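Local coordinates for protein stress response kinase A (Escherichia coli, PDB 1ZYL) that phosphorylates itself and other proteins on serine and threonine using ATP, and probably protects bacterial cells from stress linked to reactive oxygen species, at residues F73-V78 against V84-A89; P107-R112 against G212-D217. One frame throughout, in Å; residues are numbered along the deposited sequence.

Contact 1: F73-V78 against V84-A89; sequences FALQLV and VAAPVA
Leu77 serves two surfaces at once: its CD2 lies over one face of the Phe73 ring, 3.9 Å above the plane and offset toward the rim, and the same methyl borders Val84 CG1. The pyrrolidine ring of Pro87 meets the helix with its CD atom, 4.1 Å from Ala74 CB.

Between these ends the contact is made by methyl groups, with no hydrogen bond across it. Val84 points its CG2 at the helix, 4.0 Å from Leu77 CB, and the Leu77 and Val84 side chains cross at about a right angle. A chi1 of -60° sets this methyl between the backbone N and carbonyl carbon of Val84, where it also meets Val78 CG2. Ala86 CB touches two branches, Val78 CG2 at 3.5 Å and Leu75 CD1 at 3.8 Å. Ala74 O adds a backbone surface beside Val84 CG2, while its polar need is met within the helix by Val78 N at 3.1 Å.

The order of these contacts shows the chain doubling back along the last turns of helix 64-79 toward strand 96-98, as in the helix C to strand 4 connection of kinase-like N-lobes. Helix 119-136 covers Leu77 through Met132 and Thr135, whereas Pro87 rests on Ala104 and Phe106 of strand 101-107.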
ATOM      1  N   PHE A  73      10.060 -10.746   6.100  1.00 26.98           N
ATOM      2  CA  PHE A  73      10.211 -10.390   4.697  1.00 24.86           C
ATOM      3  C   PHE A  73      11.242  -9.273   4.528  1.00 24.94           C
ATOM      4  O   PHE A  73      12.208  -9.423   3.785  1.00 24.43           O
ATOM      5  CB  PHE A  73       8.857  -9.963   4.124  1.00 24.28           C
ATOM      6  CG  PHE A  73       8.839  -9.821   2.625  1.00 22.79           C
ATOM      7  CD1 PHE A  73       7.840  -9.082   2.005  1.00 21.11           C
ATOM      8  CD2 PHE A  73       9.800 -10.440   1.835  1.00 22.08           C
ATOM      9  CE1 PHE A  73       7.800  -8.963   0.623  1.00 22.80           C
ATOM     10  CE2 PHE A  73       9.766 -10.327   0.448  1.00 23.35           C
ATOM     11  CZ  PHE A  73       8.765  -9.588  -0.159  1.00 23.59           C
ATOM     12  N   ALA A  74      11.046  -8.162   5.227  1.00 26.11           N
ATOM     13  CA  ALA A  74      11.976  -7.041   5.137  1.00 29.05           C
ATOM     14  C   ALA A  74      13.401  -7.479   5.439  1.00 31.55           C
ATOM     15  O   ALA A  74      14.330  -7.147   4.707  1.00 32.24           O
ATOM     16  CB  ALA A  74      11.570  -5.940   6.100  1.00 27.35           C
ATOM     17  N   LEU A  75      13.566  -8.233   6.520  1.00 34.23           N
ATOM     18  CA  LEU A  75      14.882  -8.700   6.930  1.00 35.95           C
ATOM     19  C   LEU A  75      15.502  -9.604   5.874  1.00 37.16           C
ATOM     20  O   LEU A  75      16.676  -9.457   5.545  1.00 38.11           O
ATOM     21  CB  LEU A  75      14.787  -9.448   8.258  1.00 35.50           C
ATOM     22  CG  LEU A  75      16.030  -9.341   9.143  1.00 37.54           C
ATOM     23  CD1 LEU A  75      15.939  -8.058   9.973  1.00 35.68           C
ATOM     24  CD2 LEU A  75      16.133 -10.565  10.052  1.00 36.59           C
ATOM     25  N   GLN A  76      14.716 -10.540   5.347  1.00 38.34           N
ATOM     26  CA  GLN A  76      15.202 -11.455   4.315  1.00 38.86           C
ATOM     27  C   GLN A  76      15.547 -10.678   3.050  1.00 38.90           C
ATOM     28  O   GLN A  76      16.581 -10.909   2.423  1.00 38.94           O
ATOM     29  CB  GLN A  76      14.145 -12.517   4.000  1.00 40.34           C
ATOM     30  CG  GLN A  76      14.453 -13.354   2.763  1.00 43.82           C
ATOM     31  CD  GLN A  76      13.574 -14.592   2.643  1.00 46.05           C
ATOM     32  OE1 GLN A  76      12.415 -14.596   3.067  1.00 48.32           O
ATOM     33  NE2 GLN A  76      14.119 -15.644   2.047  1.00 45.76           N
ATOM     34  N   LEU A  77      14.671  -9.751   2.686  1.00 37.82           N
ATOM     35  CA  LEU A  77      14.866  -8.925   1.505  1.00 37.28           C
ATOM     36  C   LEU A  77      16.220  -8.203   1.570  1.00 37.99           C
ATOM     37  O   LEU A  77      16.900  -8.036   0.552  1.00 37.78           O
ATOM     38  CB  LEU A  77      13.720  -7.914   1.410  1.00 35.52           C
ATOM     39  CG  LEU A  77      13.062  -7.659   0.053  1.00 35.12           C
ATOM     40  CD1 LEU A  77      12.794  -8.972  -0.647  1.00 35.81           C
ATOM     41  CD2 LEU A  77      11.758  -6.883   0.253  1.00 34.86           C
ATOM     42  N   VAL A  78      16.608  -7.774   2.767  1.00 37.60           N
ATOM     43  CA  VAL A  78      17.882  -7.086   2.945  1.00 38.19           C
ATOM     44  C   VAL A  78      18.993  -8.074   2.607  1.00 38.78           C
ATOM     45  O   VAL A  78      19.937  -7.740   1.890  1.00 39.61           O
ATOM     46  CB  VAL A  78      18.064  -6.605   4.406  1.00 38.12           C
ATOM     47  CG1 VAL A  78      19.331  -5.796   4.539  1.00 35.96           C
ATOM     48  CG2 VAL A  78      16.886  -5.773   4.825  1.00 38.65           C
ATOM     49  N   VAL A  84      15.648  -1.757   0.997  1.00 40.26           N
ATOM     50  CA  VAL A  84      14.579  -1.568   1.971  1.00 40.63           C
ATOM     51  C   VAL A  84      15.219  -1.468   3.347  1.00 40.73           C
ATOM     52  O   VAL A  84      16.324  -1.957   3.550  1.00 42.98           O
ATOM     53  CB  VAL A  84      13.586  -2.756   1.971  1.00 40.86           C
ATOM     54  CG1 VAL A  84      12.955  -2.914   0.604  1.00 39.82           C
ATOM     55  CG2 VAL A  84      14.295  -4.031   2.374  1.00 39.73           C
ATOM     56  N   ALA A  85      14.545  -0.833   4.293  1.00 40.07           N
ATOM     57  CA  ALA A  85      15.106  -0.722   5.632  1.00 39.06           C
ATOM     58  C   ALA A  85      14.433  -1.713   6.575  1.00 38.39           C
ATOM     59  O   ALA A  85      13.245  -1.614   6.863  1.00 38.08           O
ATOM     60  CB  ALA A  85      14.949   0.691   6.158  1.00 38.98           C
ATOM     61  N   ALA A  86      15.204  -2.681   7.046  1.00 38.01           N
ATOM     62  CA  ALA A  86      14.674  -3.678   7.955  1.00 38.65           C
ATOM     63  C   ALA A  86      14.591  -3.077   9.352  1.00 37.77           C
ATOM     64  O   ALA A  86      15.376  -2.198   9.706  1.00 39.10           O
ATOM     65  CB  ALA A  86      15.576  -4.904   7.965  1.00 38.52           C
ATOM     66  N   PRO A  87      13.622  -3.525  10.157  1.00 36.52           N
ATOM     67  CA  PRO A  87      13.486  -2.996  11.516  1.00 36.30           C
ATOM     68  C   PRO A  87      14.661  -3.465  12.375  1.00 36.99           C
ATOM     69  O   PRO A  87      15.167  -4.567  12.175  1.00 36.50           O
ATOM     70  CB  PRO A  87      12.162  -3.586  11.973  1.00 36.12           C
ATOM     71  CG  PRO A  87      12.125  -4.900  11.237  1.00 35.23           C
ATOM     72  CD  PRO A  87      12.576  -4.519   9.866  1.00 34.15           C
ATOM     73  N   VAL A  88      15.098  -2.630  13.315  1.00 38.25           N
ATOM     74  CA  VAL A  88      16.213  -2.982  14.196  1.00 40.77           C
ATOM     75  C   VAL A  88      15.810  -4.013  15.246  1.00 43.22           C
ATOM     76  O   VAL A  88      14.672  -4.028  15.711  1.00 44.83           O
ATOM     77  CB  VAL A  88      16.749  -1.757  14.946  1.00 39.65           C
ATOM     78  CG1 VAL A  88      17.738  -2.196  16.014  1.00 38.91           C
ATOM     79  CG2 VAL A  88      17.414  -0.802  13.974  1.00 39.65           C
ATOM     80  N   ALA A  89      16.749  -4.868  15.630  1.00 45.74           N
ATOM     81  CA  ALA A  89      16.461  -5.886  16.633  1.00 48.09           C
ATOM     82  C   ALA A  89      16.860  -5.397  18.019  1.00 49.50           C
ATOM     83  O   ALA A  89      17.840  -4.665  18.179  1.00 48.18           O
ATOM     84  CB  ALA A  89      17.196  -7.176  16.296  1.00 47.53           C
TER

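Contact 2: P107-R112 against G212-D217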
ATOM      1  N   PRO A 107      15.975   2.293  10.630  1.00 44.25           N
ATOM      2  CA  PRO A 107      17.091   3.191  10.327  1.00 45.81           C
ATOM      3  C   PRO A 107      16.629   4.281   9.371  1.00 48.47           C
ATOM      4  O   PRO A 107      16.402   4.009   8.196  1.00 48.50           O
ATOM      5  CB  PRO A 107      18.107   2.267   9.663  1.00 44.55           C
ATOM      6  CG  PRO A 107      17.802   0.927  10.256  1.00 43.91           C
ATOM      7  CD  PRO A 107      16.305   0.904  10.259  1.00 44.10           C
ATOM      8  N   SER A 108      16.481   5.506   9.864  1.00 52.67           N
ATOM      9  CA  SER A 108      16.050   6.594   8.993  1.00 56.95           C
ATOM     10  C   SER A 108      16.892   6.536   7.726  1.00 60.14           C
ATOM     11  O   SER A 108      18.109   6.731   7.755  1.00 60.33           O
ATOM     12  CB  SER A 108      16.222   7.947   9.681  1.00 57.36           C
ATOM     13  OG  SER A 108      15.794   8.995   8.831  1.00 57.61           O
ATOM     14  N   VAL A 109      16.224   6.250   6.614  1.00 63.84           N
ATOM     15  CA  VAL A 109      16.872   6.115   5.317  1.00 66.93           C
ATOM     16  C   VAL A 109      17.356   7.427   4.693  1.00 68.13           C
ATOM     17  O   VAL A 109      18.541   7.570   4.394  1.00 68.17           O
ATOM     18  CB  VAL A 109      15.924   5.401   4.321  1.00 68.10           C
ATOM     19  CG1 VAL A 109      16.636   5.146   3.004  1.00 68.46           C
ATOM     20  CG2 VAL A 109      15.429   4.093   4.927  1.00 67.50           C
ATOM     21  N   GLY A 110      16.447   8.378   4.497  1.00 69.30           N
ATOM     22  CA  GLY A 110      16.828   9.644   3.890  1.00 69.61           C
ATOM     23  C   GLY A 110      16.781   9.534   2.377  1.00 69.66           C
ATOM     24  O   GLY A 110      16.391   8.495   1.850  1.00 70.56           O
ATOM     25  N   GLY A 111      17.170  10.593   1.673  1.00 68.97           N
ATOM     26  CA  GLY A 111      17.148  10.550   0.219  1.00 68.67           C
ATOM     27  C   GLY A 111      16.130  11.476  -0.429  1.00 68.48           C
ATOM     28  O   GLY A 111      15.222  11.979   0.234  1.00 68.99           O
ATOM     29  N   ARG A 112      16.273  11.694  -1.736  1.00 67.75           N
ATOM     30  CA  ARG A 112      15.370  12.575  -2.470  1.00 67.20           C
ATOM     31  C   ARG A 112      14.096  11.900  -2.961  1.00 66.03           C
ATOM     32  O   ARG A 112      13.848  10.721  -2.708  1.00 65.34           O
ATOM     33  CB  ARG A 112      16.088  13.206  -3.672  1.00 69.16           C
ATOM     34  CG  ARG A 112      17.029  14.358  -3.334  1.00 71.78           C
ATOM     35  CD  ARG A 112      18.284  13.887  -2.611  1.00 74.20           C
ATOM     36  NE  ARG A 112      19.135  13.064  -3.466  1.00 76.95           N
ATOM     37  CZ  ARG A 112      20.268  12.495  -3.071  1.00 78.02           C
ATOM     38  NH1 ARG A 112      20.696  12.657  -1.825  1.00 78.08           N
ATOM     39  NH2 ARG A 112      20.974  11.762  -3.922  1.00 78.33           N
ATOM     40  N   GLY A 212      20.125   5.424  -6.370  1.00 59.08           N
ATOM     41  CA  GLY A 212      19.553   4.093  -6.314  1.00 56.38           C
ATOM     42  C   GLY A 212      18.160   4.184  -5.717  1.00 53.60           C
ATOM     43  O   GLY A 212      17.877   5.103  -4.947  1.00 51.82           O
ATOM     44  N   PRO A 213      17.250   3.270  -6.079  1.00 52.35           N
ATOM     45  CA  PRO A 213      15.908   3.344  -5.502  1.00 50.69           C
ATOM     46  C   PRO A 213      15.954   2.739  -4.117  1.00 49.14           C
ATOM     47  O   PRO A 213      16.825   1.925  -3.818  1.00 48.97           O
ATOM     48  CB  PRO A 213      15.066   2.489  -6.447  1.00 50.03           C
ATOM     49  CG  PRO A 213      15.821   2.529  -7.727  1.00 52.35           C
ATOM     50  CD  PRO A 213      17.251   2.402  -7.265  1.00 52.80           C
ATOM     51  N   MET A 214      15.021   3.147  -3.273  1.00 48.01           N
ATOM     52  CA  MET A 214      14.933   2.614  -1.924  1.00 47.08           C
ATOM     53  C   MET A 214      13.460   2.525  -1.603  1.00 44.15           C
ATOM     54  O   MET A 214      12.786   3.549  -1.514  1.00 43.83           O
ATOM     55  CB  MET A 214      15.612   3.539  -0.920  1.00 50.61           C
ATOM     56  CG  MET A 214      17.088   3.730  -1.157  1.00 54.26           C
ATOM     57  SD  MET A 214      17.756   4.871   0.041  1.00 57.77           S
ATOM     58  CE  MET A 214      16.916   6.385  -0.441  1.00 55.59           C
ATOM     59  N   PHE A 215      12.956   1.308  -1.449  1.00 40.30           N
ATOM     60  CA  PHE A 215      11.551   1.131  -1.142  1.00 38.23           C
ATOM     61  C   PHE A 215      11.289   1.284   0.343  1.00 38.47           C
ATOM     62  O   PHE A 215      12.020   0.753   1.184  1.00 39.61           O
ATOM     63  CB  PHE A 215      11.073  -0.230  -1.648  1.00 36.03           C
ATOM     64  CG  PHE A 215      11.313  -0.422  -3.105  1.00 35.22           C
ATOM     65  CD1 PHE A 215      12.541  -0.876  -3.563  1.00 35.27           C
ATOM     66  CD2 PHE A 215      10.352  -0.036  -4.030  1.00 33.55           C
ATOM     67  CE1 PHE A 215      12.812  -0.932  -4.922  1.00 34.89           C
ATOM     68  CE2 PHE A 215      10.615  -0.088  -5.392  1.00 33.00           C
ATOM     69  CZ  PHE A 215      11.844  -0.535  -5.838  1.00 33.51           C
ATOM     70  N   VAL A 216      10.249   2.039   0.667  1.00 37.35           N
ATOM     71  CA  VAL A 216       9.902   2.254   2.056  1.00 37.93           C
ATOM     72  C   VAL A 216       8.456   1.883   2.298  1.00 38.34           C
ATOM     73  O   VAL A 216       7.618   1.970   1.392  1.00 37.91           O
ATOM     74  CB  VAL A 216      10.107   3.733   2.475  1.00 37.07           C
ATOM     75  CG1 VAL A 216      11.575   4.073   2.454  1.00 37.82           C
ATOM     76  CG2 VAL A 216       9.348   4.659   1.539  1.00 34.43           C
ATOM     77  N   ASP A 217       8.181   1.445   3.524  1.00 37.35           N
ATOM     78  CA  ASP A 217       6.833   1.099   3.942  1.00 35.53           C
ATOM     79  C   ASP A 217       6.302  -0.231   3.413  1.00 32.79           C
ATOM     80  O   ASP A 217       5.722  -0.284   2.330  1.00 32.44           O
ATOM     81  CB  ASP A 217       5.873   2.224   3.535  1.00 38.09           C
ATOM     82  CG  ASP A 217       4.697   2.357   4.475  1.00 40.75           C
ATOM     83  OD1 ASP A 217       4.353   1.349   5.131  1.00 41.63           O
ATOM     84  OD2 ASP A 217       4.111   3.463   4.548  1.00 41.24           O
TER
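The nearest CA atoms across the contact are those of Val109 and Met214, 8.3 Å apart, and no hydrogen bond joins the segments, so side chains must span the gap; beyond Val109 the chain runs on through positive phi at Gly110 (86°) and Gly111 (113°). The Val109 and Met214 side chains extend into the gap from opposing segments and meet at their ends. The Val109 methyl that makes the contact is CG1, placed anti to the backbone N (chi1 -175°), and its nearest partner is Met214 SD at 3.2 Å. Met214 CE lies 3.7 Å from the same CG1. A bend at the last torsion of Met214 carries CE along the loop, where it meets Gly110 O and comes within 4.2 Å of Gly111 CA. At 2.80 Å resolution the shortest of these separations establish apposition rather than any special bonding.

In the kinase-like fold, 107-112 has the place of the hinge between the lobes, and 213-215 is the second strand of a C-lobe hairpin begun by 207-209. Strand 112-113 pairs with the other side of 207-209, tying the end of the hinge to that hairpin. Arg210, in the hairpin turn, donates from NH1 to Val109 O. At the far end of 212-217, Asp217 is an inferred active-site and magnesium-binding residue; its OD1 forms a long, weak ion pair with Lys55 NZ.

Along the chain, contact 1 closes before contact 2 opens, and their centres are 12 Å apart on the same side of the chain's centre. Strands 96-98 and 101-107 follow contact 1 in sequence, the second running into the hinge-like loop of contact 2. The two meet physically: Ala85 CB packs 3.6 Å from Val109 CG2, Ala86 O lies against Pro107 CD, and Val84 CG1 is 3.8 Å from Phe215 O. Segment 84-89 therefore faces helix 64-79, the hinge and the strand leading to Asp217. A backbone hydrogen bond between Phe215 and Pro83 adds a further tie. Together they connect N-lobe and C-lobe elements, with Val84 about 9 Å from Asp217, side chain to side chain.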